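PDB 6HDY: 2-hydroxyisobutyryl-CoA synthetase from Aquincola tertiaricarbonis, which is a member of the ANL superfamily of AMP-binding enzymes, with a large N-terminal part and a smaller C-terminal domain. Local coordinates for residues 149-154 and 283-288; 279-284 and 325-330; 300-305 and 357-362. All coordinates share one frame; numbering follows the deposited sequence.

The three contacts cluster in the N-terminal part of this AMP-binding fold, their centres 11 to 12 Å apart. Contacts 1 and 2 share Pro283 and Phe284, and both border the site where 3HL and 8LQ are modelled in overlapping positions. Contact 1 backs the loop of these two residues with helix 141-157; contact 2 ties its start to strand 322-329. Contact 3 lies farther from the ligands, the side chain of Trp300 being about 12 Å from 8LQ. It joins contact 1 through a salt bridge, Arg153 NH2 to Asp302 OD2 at 2.7 Å. It meets contact 2 where strands 304-310 and 322-329 run side by side, with Tyr305 N 2.8 Å from Thr328 O.

Contact 1 of 3, residues 149-154 and 283-288; sequences NAHARI and PFMNVA. With 3HL ((3S)-3-hydroxybutanoic acid), chain B; 8LQ ([[(2~{R},3~{S},4~{R},5~{R})-5-(6-aminopurin-9-yl)-3,4-bis(oxidanyl)oxolan-2-yl]methoxy-oxidanyl-phosphoryl] (3~{S})-3-oxidanylbutanoate), chain C.
The wall of the ligand pocket in this AMP-binding fold is backed here by helix 141-157, where His151 meets Pro283, Phe284 and Met285. Phe284 belongs to the pocket. One face of its ring is turned to the site where 3HL and 8LQ overlap, with CG 3.3 Å from OG1 in the 3HL model. The opposite face receives the edge of the His151 imidazole. This is a T-shaped pair, with ring centroids 4.8 Å apart and planes at 69°. The His151 ring is held at both nitrogens. ND1 is hydrogen-bonded to Gly180 O, and NE2 accepts from Met285 N at 3.3 Å. That N-H points fairly straight at NE2 (164°) but comes from well out of the ring plane. Met285 also lies over one face of the imidazole. Its CG makes a CH-pi contact, and its SD sits 3.9 Å from the ring centroid. The Met285 chain then bends at its last torsion (chi3 71°), which carries CE to Ile154. One turn back along the helix, Ala150 CB packs on the Pro283 ring, which follows a cis peptide bond. Ile154 closes the other end, its CG2 pressed tightly against Ala288 CB at 3.5 Å.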
loop_
_atom_site.group_PDB
_atom_site.type_symbol
_atom_site.label_atom_id
_atom_site.label_comp_id
_atom_site.label_asym_id
_atom_site.label_seq_id
_atom_site.Cartn_x
_atom_site.Cartn_y
_atom_site.Cartn_z
ATOM N N ASN A 149 -7.895 16.489 5.326
ATOM C CA ASN A 149 -8.713 17.290 6.230
ATOM C C ASN A 149 -10.188 16.991 6.087
ATOM O O ASN A 149 -10.859 16.780 7.107
ATOM C CB ASN A 149 -8.424 18.766 6.057
ATOM C CG ASN A 149 -7.160 19.173 6.738
ATOM O OD1 ASN A 149 -7.168 19.526 7.909
ATOM N ND2 ASN A 149 -6.040 19.094 6.036
ATOM N N ALA A 150 -10.693 16.930 4.833
ATOM C CA ALA A 150 -12.083 16.564 4.538
ATOM C C ALA A 150 -12.362 15.205 5.127
ATOM O O ALA A 150 -13.368 15.043 5.791
ATOM C CB ALA A 150 -12.305 16.508 3.040
ATOM N N HIS A 151 -11.449 14.226 4.932
ATOM C CA HIS A 151 -11.682 12.862 5.425
ATOM C C HIS A 151 -11.633 12.739 6.931
ATOM O O HIS A 151 -12.439 11.989 7.455
ATOM C CB HIS A 151 -10.736 11.865 4.741
ATOM C CG HIS A 151 -11.170 11.565 3.343
ATOM N ND1 HIS A 151 -10.516 10.658 2.585
ATOM C CD2 HIS A 151 -12.209 12.061 2.630
ATOM C CE1 HIS A 151 -11.161 10.611 1.432
ATOM N NE2 HIS A 151 -12.188 11.433 1.420
ATOM N N ALA A 152 -10.699 13.451 7.630
ATOM C CA ALA A 152 -10.621 13.456 9.110
ATOM C C ALA A 152 -11.937 13.979 9.691
ATOM O O ALA A 152 -12.432 13.437 10.677
ATOM C CB ALA A 152 -9.473 14.341 9.592
ATOM N N ARG A 153 -12.498 15.021 9.056
ATOM C CA ARG A 153 -13.755 15.668 9.419
ATOM C C ARG A 153 -14.951 14.691 9.406
ATOM O O ARG A 153 -15.685 14.586 10.393
ATOM C CB ARG A 153 -13.995 16.865 8.485
ATOM C CG ARG A 153 -15.413 17.396 8.477
ATOM C CD ARG A 153 -15.466 18.682 7.719
ATOM N NE ARG A 153 -16.839 19.137 7.529
ATOM C CZ ARG A 153 -17.212 20.007 6.600
ATOM N NH1 ARG A 153 -16.314 20.544 5.789
ATOM N NH2 ARG A 153 -18.482 20.364 6.491
ATOM N N ILE A 154 -15.109 13.969 8.288
ATOM C CA ILE A 154 -16.170 12.994 8.047
ATOM C C ILE A 154 -15.958 11.735 8.926
ATOM O O ILE A 154 -16.932 11.155 9.378
ATOM C CB ILE A 154 -16.225 12.695 6.517
ATOM C CG1 ILE A 154 -16.620 13.959 5.725
ATOM C CG2 ILE A 154 -17.171 11.553 6.208
ATOM C CD1 ILE A 154 -16.166 13.974 4.281
ATOM N N PRO A 283 -11.760 14.219 -2.324
ATOM C CA PRO A 283 -12.199 13.419 -1.163
ATOM C C PRO A 283 -13.529 12.686 -1.432
ATOM O O PRO A 283 -14.597 13.295 -1.475
ATOM C CB PRO A 283 -12.260 14.467 -0.030
ATOM C CG PRO A 283 -12.552 15.771 -0.730
ATOM C CD PRO A 283 -11.779 15.668 -2.029
ATOM N N PHE A 284 -13.439 11.376 -1.673
ATOM C CA PHE A 284 -14.565 10.523 -2.064
ATOM C C PHE A 284 -15.564 10.294 -0.926
ATOM O O PHE A 284 -16.685 9.859 -1.192
ATOM C CB PHE A 284 -14.072 9.182 -2.657
ATOM C CG PHE A 284 -13.180 8.407 -1.710
ATOM C CD1 PHE A 284 -13.729 7.630 -0.689
ATOM C CD2 PHE A 284 -11.791 8.481 -1.817
ATOM C CE1 PHE A 284 -12.911 6.954 0.207
ATOM C CE2 PHE A 284 -10.977 7.777 -0.940
ATOM C CZ PHE A 284 -11.543 7.021 0.070
ATOM N N MET A 285 -15.160 10.587 0.336
ATOM C CA MET A 285 -16.050 10.473 1.493
ATOM C C MET A 285 -17.073 11.641 1.504
ATOM O O MET A 285 -17.825 11.759 2.456
ATOM C CB MET A 285 -15.241 10.401 2.820
ATOM C CG MET A 285 -14.469 9.107 2.987
ATOM S SD MET A 285 -13.532 8.942 4.536
ATOM C CE MET A 285 -14.833 8.728 5.667
ATOM N N ASN A 286 -17.141 12.468 0.426
ATOM C CA ASN A 286 -18.105 13.587 0.278
ATOM C C ASN A 286 -19.585 13.111 0.389
ATOM O O ASN A 286 -20.510 13.905 0.556
ATOM C CB ASN A 286 -17.844 14.351 -1.035
ATOM C CG ASN A 286 -18.232 13.565 -2.265
ATOM O OD1 ASN A 286 -17.571 12.621 -2.645
ATOM N ND2 ASN A 286 -19.344 13.894 -2.889
ATOM N N VAL A 287 -19.787 11.808 0.255
ATOM C CA VAL A 287 -21.059 11.126 0.499
ATOM C C VAL A 287 -20.717 10.095 1.577
ATOM O O VAL A 287 -19.798 9.281 1.375
ATOM C CB VAL A 287 -21.814 10.548 -0.735
ATOM C CG1 VAL A 287 -22.353 11.664 -1.624
ATOM C CG2 VAL A 287 -20.955 9.570 -1.532
ATOM N N ALA A 288 -21.313 10.257 2.772
ATOM C CA ALA A 288 -21.012 9.406 3.930
ATOM C C ALA A 288 -22.036 9.497 5.030
ATOM O O ALA A 288 -22.468 10.595 5.395
ATOM C CB ALA A 288 -19.628 9.747 4.510
HETATM C CA 3HL B . -13.989 4.452 -4.848
HETATM C CB 3HL B . -12.764 5.346 -5.146
HETATM O OG1 3HL B . -12.582 6.392 -4.196
HETATM C CG2 3HL B . -11.490 4.557 -5.162
HETATM C C 3HL B . -14.636 4.925 -3.569
HETATM O OA 3HL B . -14.029 4.804 -2.514
HETATM O OB 3HL B . -15.781 5.637 -3.723
HETATM N N9 8LQ C . -19.146 2.835 -5.453
HETATM C C8 8LQ C . -18.170 3.395 -4.721
HETATM N N7 8LQ C . -18.611 3.565 -3.479
HETATM C C5 8LQ C . -19.881 3.131 -3.436
HETATM C C6 8LQ C . -20.789 3.013 -2.442
HETATM N N6 8LQ C . -20.460 3.447 -1.235
HETATM N N1 8LQ C . -22.018 2.506 -2.658
HETATM C C2 8LQ C . -22.380 2.045 -3.926
HETATM N N3 8LQ C . -21.409 2.106 -4.914
HETATM C C4 8LQ C . -20.204 2.672 -4.663
HETATM C CAA 8LQ C . -12.185 5.448 -4.180
HETATM C CAZ 8LQ C . -13.509 5.045 -3.479
HETATM O OAE 8LQ C . -13.360 3.763 -2.875
HETATM C CAL 8LQ C . -14.701 4.992 -4.454
HETATM C CAS 8LQ C . -14.402 4.051 -5.628
HETATM O OAC 8LQ C . -14.492 2.836 -5.479
HETATM O OAQ 8LQ C . -13.960 4.670 -6.783
HETATM P PBC 8LQ C . -13.874 3.921 -8.194
HETATM O OAH 8LQ C . -12.781 2.789 -7.978
HETATM O OAD 8LQ C . -13.551 4.821 -9.315
HETATM O "O5'" 8LQ C . -15.314 3.303 -8.395
HETATM C "C5'" 8LQ C . -16.416 4.202 -8.291
HETATM C "C4'" 8LQ C . -17.704 3.441 -8.473
HETATM O "O4'" 8LQ C . -17.807 2.416 -7.449
HETATM C "C3'" 8LQ C . -18.803 4.379 -8.203
HETATM O "O3'" 8LQ C . -19.140 5.121 -9.409
HETATM C "C2'" 8LQ C . -19.909 3.413 -7.775
HETATM O "O2'" 8LQ C . -20.474 2.683 -8.936
HETATM C "C1'" 8LQ C . -19.133 2.453 -6.903
#

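Contact 2 of 3, residues 279-284 and 325-330; sequences AEMSPF and PVYTHL. With 3HL ((3S)-3-hydroxybutanoic acid), chain B; 8LQ ([[(2~{R},3~{S},4~{R},5~{R})-5-(6-aminopurin-9-yl)-3,4-bis(oxidanyl)oxolan-2-yl]methoxy-oxidanyl-phosphoryl] (3~{S})-3-oxidanylbutanoate), chain C.
His329 and Met281 carry this contact between the pocket loop 279-284 and strand 322-329. His329 NE2 donates to Ser282 O at 2.9 Å. The bond is bent (133° at the hydrogen), and the donor stands above the carbonyl plane. At the ring edge, CE1 of His329 lies 3.2 Å from Glu280 O, close to the plane of the imidazole. Two loop carbonyls thus face one side chain. Met281 covers a face of the same ring, with SD 4.2 Å from its centroid. The Met281 chain bends at chi2 (-51°) and runs on extended to CE, which reaches Tyr327 CB at 3.4 Å. Met281 CG approaches the Tyr327 ring obliquely.

The next shell fixes these groups. A type I beta turn from Ala279 to Ser282 shapes the loop. Ala279 O takes two bonds from Ser282, one from the backbone N and one from OG at 3.0 Å, both from the same face of the carbonyl. His329 ND1 is hydrogen-bonded to Met337 N, so both ring nitrogens are engaged. Ser282 O has a second donor in Arg332 NH1. The turn also borders the ligand site: Ala279 N lies 3.3 Å from OAQ in the 8LQ model.

Around this, strand 322-329 runs between strands 304-310 and 340-347 of an antiparallel sheet. Tyr327 and His329 touch Ile304 on one neighbour, while Met281 and Glu280 rest on Leu340 of the other. Helix 141-157 packs against Ser282 and Pro283 through Ile147.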
loop_
_atom_site.group_PDB
_atom_site.type_symbol
_atom_site.label_atom_id
_atom_site.label_comp_id
_atom_site.label_asym_id
_atom_site.label_seq_id
_atom_site.Cartn_x
_atom_site.Cartn_y
_atom_site.Cartn_z
ATOM N N ALA A 279 -13.221 7.798 -7.347
ATOM C CA ALA A 279 -11.794 8.052 -7.200
ATOM C C ALA A 279 -11.439 9.404 -7.802
ATOM O O ALA A 279 -10.591 10.119 -7.250
ATOM C CB ALA A 279 -11.003 6.936 -7.890
ATOM N N GLU A 280 -12.093 9.763 -8.929
ATOM C CA GLU A 280 -11.895 11.057 -9.623
ATOM C C GLU A 280 -12.370 12.160 -8.681
ATOM O O GLU A 280 -11.896 13.282 -8.764
ATOM C CB GLU A 280 -12.747 11.146 -10.909
ATOM C CG GLU A 280 -12.333 10.260 -12.070
ATOM C CD GLU A 280 -12.732 8.794 -11.977
ATOM O OE1 GLU A 280 -13.379 8.393 -10.983
ATOM O OE2 GLU A 280 -12.367 8.033 -12.899
ATOM N N MET A 281 -13.297 11.818 -7.779
ATOM C CA MET A 281 -13.905 12.732 -6.811
ATOM C C MET A 281 -13.277 12.714 -5.415
ATOM O O MET A 281 -13.949 13.144 -4.474
ATOM C CB MET A 281 -15.428 12.488 -6.723
ATOM C CG MET A 281 -16.132 12.777 -8.002
ATOM S SD MET A 281 -15.681 14.419 -8.592
ATOM C CE MET A 281 -16.550 14.453 -9.870
ATOM N N SER A 282 -11.998 12.259 -5.258
ATOM C CA SER A 282 -11.364 12.324 -3.929
ATOM C C SER A 282 -11.349 13.805 -3.541
ATOM O O SER A 282 -11.042 14.624 -4.404
ATOM C CB SER A 282 -9.951 11.774 -3.939
ATOM O OG SER A 282 -9.951 10.427 -4.373
ATOM N N PRO A 283 -11.760 14.219 -2.324
ATOM C CA PRO A 283 -12.199 13.419 -1.163
ATOM C C PRO A 283 -13.529 12.686 -1.432
ATOM O O PRO A 283 -14.597 13.295 -1.475
ATOM C CB PRO A 283 -12.260 14.467 -0.030
ATOM C CG PRO A 283 -12.552 15.771 -0.730
ATOM C CD PRO A 283 -11.779 15.668 -2.029
ATOM N N PHE A 284 -13.439 11.376 -1.673
ATOM C CA PHE A 284 -14.565 10.523 -2.064
ATOM C C PHE A 284 -15.564 10.294 -0.926
ATOM O O PHE A 284 -16.685 9.859 -1.192
ATOM C CB PHE A 284 -14.072 9.182 -2.657
ATOM C CG PHE A 284 -13.180 8.407 -1.710
ATOM C CD1 PHE A 284 -13.729 7.630 -0.689
ATOM C CD2 PHE A 284 -11.791 8.481 -1.817
ATOM C CE1 PHE A 284 -12.911 6.954 0.207
ATOM C CE2 PHE A 284 -10.977 7.777 -0.940
ATOM C CZ PHE A 284 -11.543 7.021 0.070
ATOM N N PRO A 325 -25.987 10.630 -9.600
ATOM C CA PRO A 325 -25.103 11.638 -8.982
ATOM C C PRO A 325 -24.128 12.286 -9.983
ATOM O O PRO A 325 -23.459 11.611 -10.782
ATOM C CB PRO A 325 -24.360 10.843 -7.903
ATOM C CG PRO A 325 -25.201 9.591 -7.676
ATOM C CD PRO A 325 -25.737 9.285 -9.039
ATOM N N VAL A 326 -24.104 13.619 -9.966
ATOM C CA VAL A 326 -23.237 14.489 -10.769
ATOM C C VAL A 326 -22.485 15.284 -9.704
ATOM O O VAL A 326 -23.123 15.820 -8.786
ATOM C CB VAL A 326 -24.025 15.374 -11.787
ATOM C CG1 VAL A 326 -23.156 16.498 -12.373
ATOM C CG2 VAL A 326 -24.635 14.525 -12.903
ATOM N N TYR A 327 -21.125 15.289 -9.776
ATOM C CA TYR A 327 -20.303 15.888 -8.728
ATOM C C TYR A 327 -19.389 17.002 -9.174
ATOM O O TYR A 327 -18.840 16.952 -10.273
ATOM C CB TYR A 327 -19.437 14.818 -8.049
ATOM C CG TYR A 327 -20.143 13.599 -7.502
ATOM C CD1 TYR A 327 -20.786 13.636 -6.263
ATOM C CD2 TYR A 327 -20.070 12.374 -8.160
ATOM C CE1 TYR A 327 -21.353 12.487 -5.705
ATOM C CE2 TYR A 327 -20.616 11.215 -7.603
ATOM C CZ TYR A 327 -21.263 11.280 -6.379
ATOM O OH TYR A 327 -21.829 10.150 -5.840
ATOM N N THR A 328 -19.166 17.979 -8.265
ATOM C CA THR A 328 -18.257 19.105 -8.470
ATOM C C THR A 328 -17.397 19.350 -7.226
ATOM O O THR A 328 -17.935 19.517 -6.129
ATOM C CB THR A 328 -19.005 20.383 -8.928
ATOM O OG1 THR A 328 -19.739 20.117 -10.131
ATOM C CG2 THR A 328 -18.056 21.562 -9.151
ATOM N N HIS A 329 -16.057 19.388 -7.422
ATOM C CA HIS A 329 -15.068 19.729 -6.398
ATOM C C HIS A 329 -15.190 21.193 -6.010
ATOM O O HIS A 329 -15.185 22.071 -6.887
ATOM C CB HIS A 329 -13.606 19.504 -6.907
ATOM C CG HIS A 329 -13.171 18.068 -6.893
ATOM N ND1 HIS A 329 -12.746 17.428 -8.048
ATOM C CD2 HIS A 329 -13.078 17.205 -5.856
ATOM C CE1 HIS A 329 -12.427 16.198 -7.678
ATOM N NE2 HIS A 329 -12.621 16.016 -6.370
ATOM N N LEU A 330 -15.227 21.473 -4.694
ATOM C CA LEU A 330 -15.226 22.883 -4.248
ATOM C C LEU A 330 -13.878 23.297 -3.603
ATOM O O LEU A 330 -13.642 24.480 -3.360
ATOM C CB LEU A 330 -16.403 23.162 -3.284
ATOM C CG LEU A 330 -17.816 22.844 -3.778
ATOM C CD1 LEU A 330 -18.830 23.169 -2.717
ATOM C CD2 LEU A 330 -18.132 23.592 -5.052
HETATM C CA 3HL B . -13.989 4.452 -4.848
HETATM C CB 3HL B . -12.764 5.346 -5.146
HETATM O OG1 3HL B . -12.582 6.392 -4.196
HETATM C CG2 3HL B . -11.490 4.557 -5.162
HETATM C C 3HL B . -14.636 4.925 -3.569
HETATM O OA 3HL B . -14.029 4.804 -2.514
HETATM O OB 3HL B . -15.781 5.637 -3.723
HETATM N N9 8LQ C . -19.146 2.835 -5.453
HETATM C C8 8LQ C . -18.170 3.395 -4.721
HETATM N N7 8LQ C . -18.611 3.565 -3.479
HETATM C C5 8LQ C . -19.881 3.131 -3.436
HETATM C C6 8LQ C . -20.789 3.013 -2.442
HETATM N N6 8LQ C . -20.460 3.447 -1.235
HETATM N N1 8LQ C . -22.018 2.506 -2.658
HETATM C C2 8LQ C . -22.380 2.045 -3.926
HETATM N N3 8LQ C . -21.409 2.106 -4.914
HETATM C C4 8LQ C . -20.204 2.672 -4.663
HETATM C CAA 8LQ C . -12.185 5.448 -4.180
HETATM C CAZ 8LQ C . -13.509 5.045 -3.479
HETATM O OAE 8LQ C . -13.360 3.763 -2.875
HETATM C CAL 8LQ C . -14.701 4.992 -4.454
HETATM C CAS 8LQ C . -14.402 4.051 -5.628
HETATM O OAC 8LQ C . -14.492 2.836 -5.479
HETATM O OAQ 8LQ C . -13.960 4.670 -6.783
HETATM P PBC 8LQ C . -13.874 3.921 -8.194
HETATM O OAH 8LQ C . -12.781 2.789 -7.978
HETATM O OAD 8LQ C . -13.551 4.821 -9.315
HETATM O "O5'" 8LQ C . -15.314 3.303 -8.395
HETATM C "C5'" 8LQ C . -16.416 4.202 -8.291
HETATM C "C4'" 8LQ C . -17.704 3.441 -8.473
HETATM O "O4'" 8LQ C . -17.807 2.416 -7.449
HETATM C "C3'" 8LQ C . -18.803 4.379 -8.203
HETATM O "O3'" 8LQ C . -19.140 5.121 -9.409
HETATM C "C2'" 8LQ C . -19.909 3.413 -7.775
HETATM O "O2'" 8LQ C . -20.474 2.683 -8.936
HETATM C "C1'" 8LQ C . -19.133 2.453 -6.903
#

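Contact 3 of 3, residues 300-305 and 357-362; sequences WQDIIY and RTYPRL. With SO4 (sulfate ion), chain E.
Tyr359 lies across the backbone and side chain of Trp300 and reaches Asp302 with its hydroxyl. The contact packs two loops at the edge of a small antiparallel sheet. Residues 300-303 link strand 297-299 to strand 304-310, and residues 357-360 lead into strand 361-362, which pairs with 297-299. The face of the tyrosine ring rests on Trp300 CA, a CH-pi contact 3.8 Å from the ring centroid and almost along the ring normal. The five-membered ring of Trp300 and the tyrosine ring are 40° apart, an oblique pair. Tyr359 CE2 sits over a face of the indole, 3.7 Å from Trp300 CD2. The indole extends past the tyrosine toward Arg357. There its far corner, CH2, comes within 3.5 Å of Arg357 NE in an oblique approach. This NE is engaged by Glu39 in a salt bridge. At the other end of the indole, NE1 is hydrogen-bonded to Ala288 O.

The CG of Asp302 stands between the backbone N and the carbonyl carbon (chi1 52°), and this brings OD1 to the edge of the tyrosine ring. Tyr359 OH donates to the syn lone pair of OD1 at 2.7 Å. Carboxylate and ring are nearly coplanar, 19° apart. Gln301 CG packs 3.7 Å from Pro360 CD, and its OE1 accepts from Thr306 N.

Asp302 OD2 also forms salt bridges with Arg153 and Arg38. The carboxylate therefore pairs with two arginines and a phenol in a buried setting. Such surroundings would be expected to keep Asp302 negatively charged, with its charge balanced by the arginines and its OD1 held by the tyrosine hydroxyl.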
loop_
_atom_site.group_PDB
_atom_site.type_symbol
_atom_site.label_atom_id
_atom_site.label_comp_id
_atom_site.label_asym_id
_atom_site.label_seq_id
_atom_site.Cartn_x
_atom_site.Cartn_y
_atom_site.Cartn_z
ATOM N N TRP A 300 -22.113 15.824 1.816
ATOM C CA TRP A 300 -21.357 16.905 2.449
ATOM C C TRP A 300 -21.064 17.970 1.381
ATOM O O TRP A 300 -19.975 18.036 0.821
ATOM C CB TRP A 300 -20.092 16.349 3.107
ATOM C CG TRP A 300 -20.360 15.359 4.199
ATOM C CD1 TRP A 300 -20.923 14.125 4.067
ATOM C CD2 TRP A 300 -19.982 15.483 5.580
ATOM N NE1 TRP A 300 -20.971 13.492 5.287
ATOM C CE2 TRP A 300 -20.385 14.293 6.232
ATOM C CE3 TRP A 300 -19.328 16.482 6.331
ATOM C CZ2 TRP A 300 -20.162 14.072 7.607
ATOM C CZ3 TRP A 300 -19.117 16.267 7.688
ATOM C CH2 TRP A 300 -19.527 15.076 8.313
ATOM N N GLN A 301 -22.109 18.775 1.092
ATOM C CA GLN A 301 -22.226 19.770 0.028
ATOM C C GLN A 301 -21.136 20.844 -0.042
ATOM O O GLN A 301 -20.824 21.300 -1.146
ATOM C CB GLN A 301 -23.611 20.431 0.083
ATOM C CG GLN A 301 -24.774 19.486 -0.273
ATOM C CD GLN A 301 -24.699 18.897 -1.668
ATOM O OE1 GLN A 301 -23.889 18.006 -1.964
ATOM N NE2 GLN A 301 -25.587 19.334 -2.544
ATOM N N ASP A 302 -20.599 21.283 1.111
ATOM C CA ASP A 302 -19.538 22.302 1.166
ATOM C C ASP A 302 -18.133 21.725 0.914
ATOM O O ASP A 302 -17.148 22.488 0.886
ATOM C CB ASP A 302 -19.598 23.101 2.475
ATOM C CG ASP A 302 -19.618 22.214 3.692
ATOM O OD1 ASP A 302 -20.692 21.646 3.991
ATOM O OD2 ASP A 302 -18.551 22.051 4.323
ATOM N N ILE A 303 -18.033 20.390 0.744
ATOM C CA ILE A 303 -16.776 19.711 0.403
ATOM C C ILE A 303 -16.781 19.467 -1.129
ATOM O O ILE A 303 -15.873 19.905 -1.817
ATOM C CB ILE A 303 -16.524 18.413 1.246
ATOM C CG1 ILE A 303 -16.317 18.759 2.752
ATOM C CG2 ILE A 303 -15.305 17.628 0.674
ATOM C CD1 ILE A 303 -16.238 17.589 3.748
ATOM N N ILE A 304 -17.839 18.810 -1.642
ATOM C CA ILE A 304 -18.123 18.533 -3.052
ATOM C C ILE A 304 -19.631 18.734 -3.219
ATOM O O ILE A 304 -20.415 18.215 -2.424
ATOM C CB ILE A 304 -17.664 17.096 -3.498
ATOM C CG1 ILE A 304 -16.134 17.033 -3.671
ATOM C CG2 ILE A 304 -18.421 16.563 -4.770
ATOM C CD1 ILE A 304 -15.568 15.632 -3.724
ATOM N N TYR A 305 -20.026 19.466 -4.263
ATOM C CA TYR A 305 -21.424 19.726 -4.574
ATOM C C TYR A 305 -22.040 18.557 -5.353
ATOM O O TYR A 305 -21.706 18.332 -6.521
ATOM C CB TYR A 305 -21.555 21.080 -5.315
ATOM C CG TYR A 305 -22.969 21.452 -5.700
ATOM C CD1 TYR A 305 -23.996 21.468 -4.750
ATOM C CD2 TYR A 305 -23.286 21.796 -7.010
ATOM C CE1 TYR A 305 -25.301 21.804 -5.104
ATOM C CE2 TYR A 305 -24.586 22.147 -7.372
ATOM C CZ TYR A 305 -25.587 22.159 -6.415
ATOM O OH TYR A 305 -26.860 22.510 -6.781
ATOM N N ARG A 357 -27.146 17.359 11.027
ATOM C CA ARG A 357 -26.443 17.970 9.898
ATOM C C ARG A 357 -27.488 18.325 8.833
ATOM O O ARG A 357 -28.367 17.507 8.509
ATOM C CB ARG A 357 -25.330 17.058 9.353
ATOM C CG ARG A 357 -24.080 17.052 10.250
ATOM C CD ARG A 357 -23.064 16.006 9.831
ATOM N NE ARG A 357 -21.877 16.014 10.688
ATOM C CZ ARG A 357 -21.703 15.254 11.767
ATOM N NH1 ARG A 357 -20.581 15.318 12.453
ATOM N NH2 ARG A 357 -22.658 14.424 12.165
ATOM N N THR A 358 -27.431 19.566 8.340
ATOM C CA THR A 358 -28.399 20.097 7.368
ATOM C C THR A 358 -28.002 19.798 5.904
ATOM O O THR A 358 -27.905 20.713 5.082
ATOM C CB THR A 358 -28.542 21.591 7.615
ATOM O OG1 THR A 358 -27.232 22.127 7.595
ATOM C CG2 THR A 358 -29.234 21.926 8.950
ATOM N N TYR A 359 -27.788 18.513 5.582
ATOM C CA TYR A 359 -27.363 18.052 4.260
ATOM C C TYR A 359 -28.423 17.170 3.588
ATOM O O TYR A 359 -29.098 16.417 4.308
ATOM C CB TYR A 359 -26.095 17.164 4.394
ATOM C CG TYR A 359 -24.799 17.853 4.769
ATOM C CD1 TYR A 359 -24.369 18.994 4.093
ATOM C CD2 TYR A 359 -23.945 17.300 5.716
ATOM C CE1 TYR A 359 -23.141 19.589 4.386
ATOM C CE2 TYR A 359 -22.729 17.903 6.036
ATOM C CZ TYR A 359 -22.341 19.058 5.381
ATOM O OH TYR A 359 -21.161 19.669 5.721
ATOM N N PRO A 360 -28.462 17.109 2.216
ATOM C CA PRO A 360 -29.325 16.119 1.544
ATOM C C PRO A 360 -28.754 14.731 1.848
ATOM O O PRO A 360 -27.568 14.601 2.200
ATOM C CB PRO A 360 -29.161 16.441 0.052
ATOM C CG PRO A 360 -28.573 17.814 0.012
ATOM C CD PRO A 360 -27.701 17.887 1.224
ATOM N N ARG A 361 -29.597 13.710 1.749
ATOM C CA ARG A 361 -29.246 12.348 2.096
ATOM C C ARG A 361 -29.539 11.377 0.951
ATOM O O ARG A 361 -30.459 11.590 0.168
ATOM C CB ARG A 361 -30.077 11.952 3.346
ATOM C CG ARG A 361 -29.683 10.656 4.040
ATOM C CD ARG A 361 -30.507 10.462 5.300
ATOM N NE ARG A 361 -29.930 9.442 6.184
ATOM C CZ ARG A 361 -30.399 9.129 7.389
ATOM N NH1 ARG A 361 -31.464 9.756 7.881
ATOM N NH2 ARG A 361 -29.820 8.172 8.103
ATOM N N LEU A 362 -28.777 10.284 0.909
ATOM C CA LEU A 362 -28.956 9.124 0.052
ATOM C C LEU A 362 -29.360 8.028 1.067
ATOM O O LEU A 362 -28.489 7.318 1.590
ATOM C CB LEU A 362 -27.670 8.775 -0.721
ATOM C CG LEU A 362 -26.970 9.926 -1.472
ATOM C CD1 LEU A 362 -25.731 9.424 -2.219
ATOM C CD2 LEU A 362 -27.916 10.639 -2.440
HETATM S S SO4 E . -33.904 8.618 10.000
HETATM O O1 SO4 E . -33.926 10.001 9.505
HETATM O O2 SO4 E . -32.553 8.056 9.942
HETATM O O3 SO4 E . -34.352 8.592 11.392
HETATM O O4 SO4 E . -34.791 7.804 9.168
#